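Local structure of 1,4-dihydroxy-6-naphtoate synthase (Archaeoglobus fulgidus, 1ZBM) at residues G154-A159 / R231-R236; P91-K96 / L117-A122; Q138-E143 / Y161-V166. The protein probably converts cyclic dehypoxanthinylfutalosinate into 1,4-dihydroxy-6-naphthoate, releasing dihydroxyacetone, as a step in menaquinone biosynthesis. All coordinates share one frame; numbering follows the deposited sequence.

Contact 1: G154-A159 / R231-R236; sequences GQITYA and RERAKR
With CG1 of Ile156 set between its backbone N and carbonyl carbon (chi1 68°) and the rest of the branch extended, CD1 reaches the flank of the helix at Arg233. On the helix side, CG of Arg236 lies anti to the backbone N (chi1 176°); the chain runs out extended and bends at chi3, so that it slides past Ile156 in the opposite direction. The contact bridges the two lobes of a fold of the type II periplasmic-binding-protein kind, at its surface. Residues 154-159, a loop after strand 147-150 of one lobe, meet the start of helix 231-241 of the other. Ile156 CD1 rests 4.0 Å from the backbone Arg233 O and 4.2 Å from Arg233 CG. Ile156 CB lies over one face of the Arg236 guanidinium, 3.8 Å from Arg236 NH1, so the flat charged group covers an aliphatic branch without a hydrogen bond between them. Phe237 and Met240, further along the helix, also touch Ile156. The Arg233 chain, bent at chi2 and chi3, crosses Thr157 at about a right angle. Thr157 OG1 stands at the edge of that guanidinium, close to its plane but too far from NH2 for a bond. Asp160 joins the two instead: its OD2 forms a salt bridge with Arg233 NH2 and a hydrogen bond with Thr157 OG1. The buried Gln155 is hydrogen-bonded through OE1 to Tyr241 OH and through NE2 to the backbone O of His152, the predicted proton acceptor, whose side chain is about 8 Å from that of Thr157. The loop holds its own bend by a shared acceptor: Gly154 O takes both Thr157 N and Tyr158 N, each at 2.9 Å.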
# COMPACT_ATOMS: atom_id res chain seq x y z
N GLY A 154 -9.47 -7.17 1.35
CA GLY A 154 -9.92 -8.22 2.25
C GLY A 154 -10.27 -7.63 3.60
O GLY A 154 -11.22 -8.07 4.25
N GLN A 155 -9.51 -6.62 4.02
CA GLN A 155 -9.71 -5.95 5.30
C GLN A 155 -11.14 -5.44 5.53
O GLN A 155 -11.53 -5.19 6.67
CB GLN A 155 -8.70 -4.80 5.48
CG GLN A 155 -8.65 -3.80 4.32
CD GLN A 155 -7.62 -2.67 4.52
OE1 GLN A 155 -7.85 -1.73 5.28
NE2 GLN A 155 -6.49 -2.77 3.82
N ILE A 156 -11.91 -5.27 4.46
CA ILE A 156 -13.30 -4.81 4.61
C ILE A 156 -14.31 -5.76 4.00
O ILE A 156 -15.47 -5.40 3.82
CB ILE A 156 -13.54 -3.43 3.95
CG1 ILE A 156 -13.44 -3.57 2.42
CG2 ILE A 156 -12.57 -2.38 4.51
CD1 ILE A 156 -13.78 -2.31 1.66
N THR A 157 -13.86 -6.98 3.67
CA THR A 157 -14.74 -7.97 3.07
C THR A 157 -14.67 -9.35 3.71
O THR A 157 -15.51 -10.21 3.44
CB THR A 157 -14.44 -8.15 1.58
OG1 THR A 157 -15.47 -8.95 0.98
CG2 THR A 157 -13.11 -8.86 1.38
N TYR A 158 -13.68 -9.56 4.58
CA TYR A 158 -13.50 -10.86 5.22
C TYR A 158 -14.77 -11.43 5.86
O TYR A 158 -14.97 -12.65 5.88
CB TYR A 158 -12.35 -10.78 6.25
CG TYR A 158 -12.63 -9.90 7.45
CD1 TYR A 158 -13.50 -10.32 8.45
CD2 TYR A 158 -12.04 -8.65 7.59
CE1 TYR A 158 -13.78 -9.52 9.55
CE2 TYR A 158 -12.31 -7.83 8.70
CZ TYR A 158 -13.19 -8.29 9.67
OH TYR A 158 -13.50 -7.50 10.75
N ALA A 159 -15.63 -10.56 6.37
CA ALA A 159 -16.87 -11.01 7.01
C ALA A 159 -17.80 -11.77 6.05
O ALA A 159 -18.60 -12.60 6.50
CB ALA A 159 -17.62 -9.80 7.61
N ARG A 231 -19.68 -1.38 -6.68
CA ARG A 231 -19.24 0.01 -6.84
C ARG A 231 -19.12 0.81 -5.54
O ARG A 231 -18.18 1.58 -5.37
CB ARG A 231 -20.16 0.74 -7.82
CG ARG A 231 -19.67 0.62 -9.26
CD ARG A 231 -20.77 0.76 -10.32
NE ARG A 231 -20.23 0.42 -11.64
CZ ARG A 231 -20.27 -0.79 -12.19
NH1 ARG A 231 -19.73 -1.00 -13.39
NH2 ARG A 231 -20.89 -1.78 -11.57
N GLU A 232 -20.07 0.63 -4.64
CA GLU A 232 -20.05 1.37 -3.39
C GLU A 232 -18.90 0.95 -2.50
O GLU A 232 -18.17 1.78 -1.95
CB GLU A 232 -21.37 1.18 -2.65
CG GLU A 232 -22.53 1.94 -3.29
CD GLU A 232 -22.19 3.41 -3.54
OE1 GLU A 232 -21.92 3.76 -4.71
OE2 GLU A 232 -22.19 4.19 -2.56
N ARG A 233 -18.73 -0.36 -2.37
CA ARG A 233 -17.68 -0.92 -1.54
C ARG A 233 -16.31 -0.53 -2.09
O ARG A 233 -15.38 -0.26 -1.34
CB ARG A 233 -17.82 -2.44 -1.51
CG ARG A 233 -17.49 -3.06 -0.17
CD ARG A 233 -18.73 -3.63 0.47
NE ARG A 233 -18.44 -4.94 1.05
CZ ARG A 233 -19.36 -5.76 1.55
NH1 ARG A 233 -20.64 -5.41 1.56
NH2 ARG A 233 -18.98 -6.94 2.04
N ALA A 234 -16.20 -0.49 -3.41
CA ALA A 234 -14.94 -0.11 -4.05
C ALA A 234 -14.62 1.37 -3.82
O ALA A 234 -13.48 1.73 -3.54
CB ALA A 234 -15.00 -0.41 -5.54
N LYS A 235 -15.64 2.22 -3.93
CA LYS A 235 -15.45 3.65 -3.72
C LYS A 235 -14.97 3.86 -2.28
O LYS A 235 -14.03 4.62 -2.02
CB LYS A 235 -16.76 4.42 -3.93
CG LYS A 235 -16.69 5.52 -4.98
CD LYS A 235 -18.02 6.25 -5.09
CE LYS A 235 -19.14 5.30 -5.47
NZ LYS A 235 -20.48 5.97 -5.48
N ARG A 236 -15.63 3.18 -1.36
CA ARG A 236 -15.29 3.26 0.06
C ARG A 236 -13.84 2.86 0.30
O ARG A 236 -13.12 3.54 1.03
CB ARG A 236 -16.24 2.36 0.87
CG ARG A 236 -15.96 2.28 2.36
CD ARG A 236 -16.89 1.25 3.01
NE ARG A 236 -16.29 0.59 4.17
CZ ARG A 236 -16.68 -0.60 4.64
NH1 ARG A 236 -16.08 -1.12 5.69
NH2 ARG A 236 -17.67 -1.25 4.04

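Contact 2: P91-K96 / L117-A122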
# COMPACT_ATOMS: atom_id res chain seq x y z
N PRO A 91 -4.51 -2.97 7.70
CA PRO A 91 -4.45 -4.42 7.53
C PRO A 91 -4.87 -5.20 8.76
O PRO A 91 -4.85 -4.68 9.88
CB PRO A 91 -2.98 -4.67 7.16
CG PRO A 91 -2.27 -3.54 7.83
CD PRO A 91 -3.17 -2.37 7.51
N VAL A 92 -5.27 -6.44 8.56
CA VAL A 92 -5.69 -7.26 9.69
C VAL A 92 -5.33 -8.71 9.45
O VAL A 92 -4.98 -9.10 8.34
CB VAL A 92 -7.21 -7.15 9.90
CG1 VAL A 92 -7.60 -5.73 10.30
CG2 VAL A 92 -7.93 -7.55 8.62
N VAL A 93 -5.41 -9.50 10.51
CA VAL A 93 -5.15 -10.92 10.40
C VAL A 93 -6.52 -11.53 10.71
O VAL A 93 -7.17 -11.16 11.68
CB VAL A 93 -4.08 -11.36 11.42
CG1 VAL A 93 -3.95 -12.87 11.43
CG2 VAL A 93 -2.74 -10.72 11.06
N VAL A 94 -6.96 -12.44 9.85
CA VAL A 94 -8.26 -13.07 10.01
C VAL A 94 -8.14 -14.57 10.18
O VAL A 94 -7.15 -15.17 9.75
CB VAL A 94 -9.16 -12.80 8.79
CG1 VAL A 94 -8.63 -13.56 7.58
CG2 VAL A 94 -10.57 -13.22 9.10
N ALA A 95 -9.16 -15.19 10.79
CA ALA A 95 -9.17 -16.63 11.02
C ALA A 95 -10.61 -17.17 11.08
O ALA A 95 -11.55 -16.41 11.21
CB ALA A 95 -8.43 -16.97 12.31
N LYS A 96 -10.77 -18.49 10.97
CA LYS A 96 -12.11 -19.07 11.00
C LYS A 96 -12.76 -18.87 12.37
O LYS A 96 -13.99 -18.86 12.49
CB LYS A 96 -12.06 -20.55 10.61
CG LYS A 96 -11.38 -20.78 9.26
CD LYS A 96 -11.41 -22.24 8.82
CE LYS A 96 -12.83 -22.69 8.49
NZ LYS A 96 -12.88 -24.03 7.85
N LEU A 117 5.71 -6.19 8.54
CA LEU A 117 6.53 -5.56 9.57
C LEU A 117 5.68 -5.41 10.84
O LEU A 117 6.12 -5.76 11.94
CB LEU A 117 7.03 -4.20 9.09
CG LEU A 117 7.86 -3.38 10.08
CD1 LEU A 117 9.07 -4.18 10.55
CD2 LEU A 117 8.31 -2.07 9.42
N LEU A 118 4.46 -4.89 10.68
CA LEU A 118 3.55 -4.71 11.81
C LEU A 118 3.26 -6.04 12.53
O LEU A 118 3.31 -6.11 13.77
CB LEU A 118 2.22 -4.09 11.35
CG LEU A 118 2.25 -2.61 10.96
CD1 LEU A 118 0.97 -2.22 10.22
CD2 LEU A 118 2.42 -1.78 12.20
N LEU A 119 2.95 -7.08 11.77
CA LEU A 119 2.68 -8.38 12.34
C LEU A 119 3.89 -8.86 13.14
O LEU A 119 3.76 -9.28 14.29
CB LEU A 119 2.34 -9.39 11.24
CG LEU A 119 2.04 -10.85 11.65
CD1 LEU A 119 0.83 -10.88 12.57
CD2 LEU A 119 1.77 -11.71 10.42
N LYS A 120 5.07 -8.77 12.53
CA LYS A 120 6.31 -9.17 13.18
C LYS A 120 6.59 -8.38 14.46
O LYS A 120 7.37 -8.80 15.29
CB LYS A 120 7.48 -9.04 12.20
CG LYS A 120 7.40 -10.02 11.02
CD LYS A 120 8.11 -9.49 9.78
CE LYS A 120 9.59 -9.30 10.02
NZ LYS A 120 10.21 -8.50 8.92
N LEU A 121 5.94 -7.22 14.60
CA LEU A 121 6.11 -6.39 15.80
C LEU A 121 5.06 -6.72 16.85
O LEU A 121 5.30 -6.58 18.04
CB LEU A 121 5.99 -4.91 15.45
CG LEU A 121 7.15 -4.24 14.72
CD1 LEU A 121 6.69 -2.90 14.21
CD2 LEU A 121 8.34 -4.08 15.66
N ALA A 122 3.88 -7.14 16.41
CA ALA A 122 2.80 -7.46 17.34
C ALA A 122 2.91 -8.89 17.88
O ALA A 122 2.56 -9.15 19.02
CB ALA A 122 1.45 -7.25 16.66
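Val93 and Leu119 carry most of this buried contact, in which one face of strand 92-95 receives helix 114-122. Their side chains cross at about a right angle, and a single methyl from each does the touching: Val93 CG2 lies 3.9 Å from Leu119 CD1. With CG anti to the backbone N (chi1 179°), Leu119 extends toward the strand. Leu118, one residue earlier on the helix, extends the patch toward the start of the strand, where its CD1 sits 4.2 Å from Pro91 CG. The helix thus packs on a mixed five-stranded sheet in which strand 92-95 runs antiparallel to both its neighbours, 147-150 and 164-168. Leu149 and Leu167 from those neighbours touch Val93, Leu167 and Phe126 touch Leu119, and Trp172 of helix 169-174 lies on Leu118. Pro91 also comes within about 4 Å of Ala115, side chain to side chain; Ala115 and Thr114, at the beginning of the same helix, are predicted to bind substrate. All four touching residues are buried and aliphatic, and no hydrogen bond or charge links the two segments, so what they contribute to seating the helix is apolar burial, without directional bonds.

Contact 3: Q138-E143 / Y161-V166; sequences QAVLDE and YGLKCV
Tyr161 meets Leu141 through its backbone and its CB: Leu141 CD2 lies 3.5 Å from Tyr161 O, and Leu141 CD1 is 4.1 Å from Tyr161 CB. The two side chains cross at about a right angle, with the ring oblique to the leucine methyl; the Tyr161 side chain also touches Ile137, one helical turn back. Gly162, with positive phi, carries the chain round to Leu163. With CG anti to the carbonyl carbon (chi1 -63°) the Leu163 branch points at the helix, and its CD2 touches two residues there, 3.8 Å from Val140 CG1 and likewise 3.8 Å from Leu141 CD2. Leu163 thereby joins the last turn of helix 136-141 to the chain entering strand 164-168, an edge strand of a mixed five-stranded sheet. That last turn is closed by a Schellman motif: Glu143, with positive phi, is the C-prime residue, its N bonded to Val140 O at 2.9 Å, while Glu144 N reaches back to Ala139 O. Beyond Leu163 the chain moves away from the helix and joins the sheet, with a backbone hydrogen bond between Lys164 and Ala95. Cys165 packs on Val92, and Val166, where the chain turns a corner, is backbone-bonded to Val93.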
# COMPACT_ATOMS: atom_id res chain seq x y z
N GLN A 138 -8.52 -18.20 0.49
CA GLN A 138 -8.79 -19.61 0.25
C GLN A 138 -8.03 -20.47 1.28
O GLN A 138 -8.63 -21.32 1.94
CB GLN A 138 -8.38 -19.99 -1.18
CG GLN A 138 -8.82 -21.38 -1.61
CD GLN A 138 -8.42 -21.71 -3.04
OE1 GLN A 138 -7.84 -22.77 -3.30
NE2 GLN A 138 -8.73 -20.81 -3.98
N ALA A 139 -6.73 -20.22 1.46
CA ALA A 139 -5.93 -20.99 2.40
C ALA A 139 -6.49 -21.01 3.82
O ALA A 139 -6.36 -22.01 4.54
CB ALA A 139 -4.49 -20.46 2.43
N VAL A 140 -7.10 -19.92 4.24
CA VAL A 140 -7.66 -19.86 5.57
C VAL A 140 -8.94 -20.67 5.70
O VAL A 140 -9.09 -21.50 6.62
CB VAL A 140 -7.94 -18.41 5.97
CG1 VAL A 140 -8.56 -18.37 7.36
CG2 VAL A 140 -6.63 -17.64 5.94
N LEU A 141 -9.85 -20.45 4.76
CA LEU A 141 -11.12 -21.17 4.73
C LEU A 141 -10.90 -22.67 4.62
O LEU A 141 -11.63 -23.45 5.22
CB LEU A 141 -11.97 -20.69 3.54
CG LEU A 141 -12.60 -19.28 3.60
CD1 LEU A 141 -13.29 -18.95 2.27
CD2 LEU A 141 -13.61 -19.23 4.73
N ASP A 142 -9.90 -23.08 3.85
CA ASP A 142 -9.63 -24.50 3.69
C ASP A 142 -8.62 -25.02 4.73
O ASP A 142 -8.08 -26.12 4.59
CB ASP A 142 -9.13 -24.80 2.26
CG ASP A 142 -10.24 -24.74 1.22
OD1 ASP A 142 -11.41 -24.49 1.59
OD2 ASP A 142 -9.95 -24.96 0.02
N GLU A 143 -8.38 -24.22 5.77
CA GLU A 143 -7.48 -24.59 6.86
C GLU A 143 -6.09 -25.05 6.44
O GLU A 143 -5.50 -25.96 7.03
CB GLU A 143 -8.16 -25.64 7.75
CG GLU A 143 -9.56 -25.20 8.20
CD GLU A 143 -10.21 -26.11 9.24
OE1 GLU A 143 -11.41 -25.91 9.53
OE2 GLU A 143 -9.54 -27.01 9.77
N TYR A 161 -17.03 -14.06 4.15
CA TYR A 161 -16.59 -15.45 4.10
C TYR A 161 -16.76 -16.09 5.46
O TYR A 161 -16.21 -17.16 5.72
CB TYR A 161 -15.12 -15.52 3.70
CG TYR A 161 -14.78 -14.73 2.46
CD1 TYR A 161 -15.11 -15.22 1.20
CD2 TYR A 161 -14.13 -13.51 2.55
CE1 TYR A 161 -14.79 -14.50 0.06
CE2 TYR A 161 -13.81 -12.78 1.42
CZ TYR A 161 -14.13 -13.28 0.17
OH TYR A 161 -13.79 -12.59 -0.96
N GLY A 162 -17.50 -15.42 6.33
CA GLY A 162 -17.72 -15.94 7.66
C GLY A 162 -16.46 -15.91 8.51
O GLY A 162 -16.38 -16.61 9.52
N LEU A 163 -15.47 -15.12 8.11
CA LEU A 163 -14.23 -15.02 8.86
C LEU A 163 -14.31 -13.82 9.80
O LEU A 163 -15.15 -12.93 9.62
CB LEU A 163 -13.04 -14.85 7.91
CG LEU A 163 -12.69 -15.96 6.90
CD1 LEU A 163 -11.62 -15.43 5.94
CD2 LEU A 163 -12.20 -17.21 7.61
N LYS A 164 -13.43 -13.80 10.80
CA LYS A 164 -13.40 -12.69 11.74
C LYS A 164 -11.97 -12.28 12.08
O LYS A 164 -11.05 -13.09 12.07
CB LYS A 164 -14.16 -13.02 13.03
CG LYS A 164 -14.13 -14.47 13.47
CD LYS A 164 -15.25 -15.27 12.81
CE LYS A 164 -16.63 -14.77 13.24
NZ LYS A 164 -16.87 -14.89 14.72
N CYS A 165 -11.82 -11.00 12.38
CA CYS A 165 -10.54 -10.42 12.73
C CYS A 165 -10.07 -10.91 14.09
O CYS A 165 -10.81 -10.84 15.09
CB CYS A 165 -10.65 -8.89 12.72
SG CYS A 165 -9.14 -8.05 13.24
N VAL A 166 -8.85 -11.43 14.12
CA VAL A 166 -8.24 -11.92 15.35
C VAL A 166 -7.14 -10.96 15.79
O VAL A 166 -6.70 -11.00 16.94
CB VAL A 166 -7.63 -13.33 15.16
CG1 VAL A 166 -8.73 -14.33 14.84
CG2 VAL A 166 -6.61 -13.31 14.03

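In the fold
Contact 2 is wholly buried and aliphatic, contact 3 is partly buried at the edge of the same sheet, and contact 1 lies at the surface, where arginines and a nearby aspartate enter the chemistry. Contacts 2 and 3 rest on neighbouring strands of one sheet, 92-95 and 164-168: Val93 faces one helix, while the adjacent Val94 packs on Leu163 of contact 3. Lys96 ties them further, its NZ forming a salt bridge with Glu143 OE1 (2.9 Å) and a probable hydrogen bond with Leu141 O. The loop of contact 1 leans on both, Tyr158 packing against Val94 and the backbone around Leu163. Contacts 2 and 3 stay within one lobe; contact 1 passes to the other, at helix 231-241.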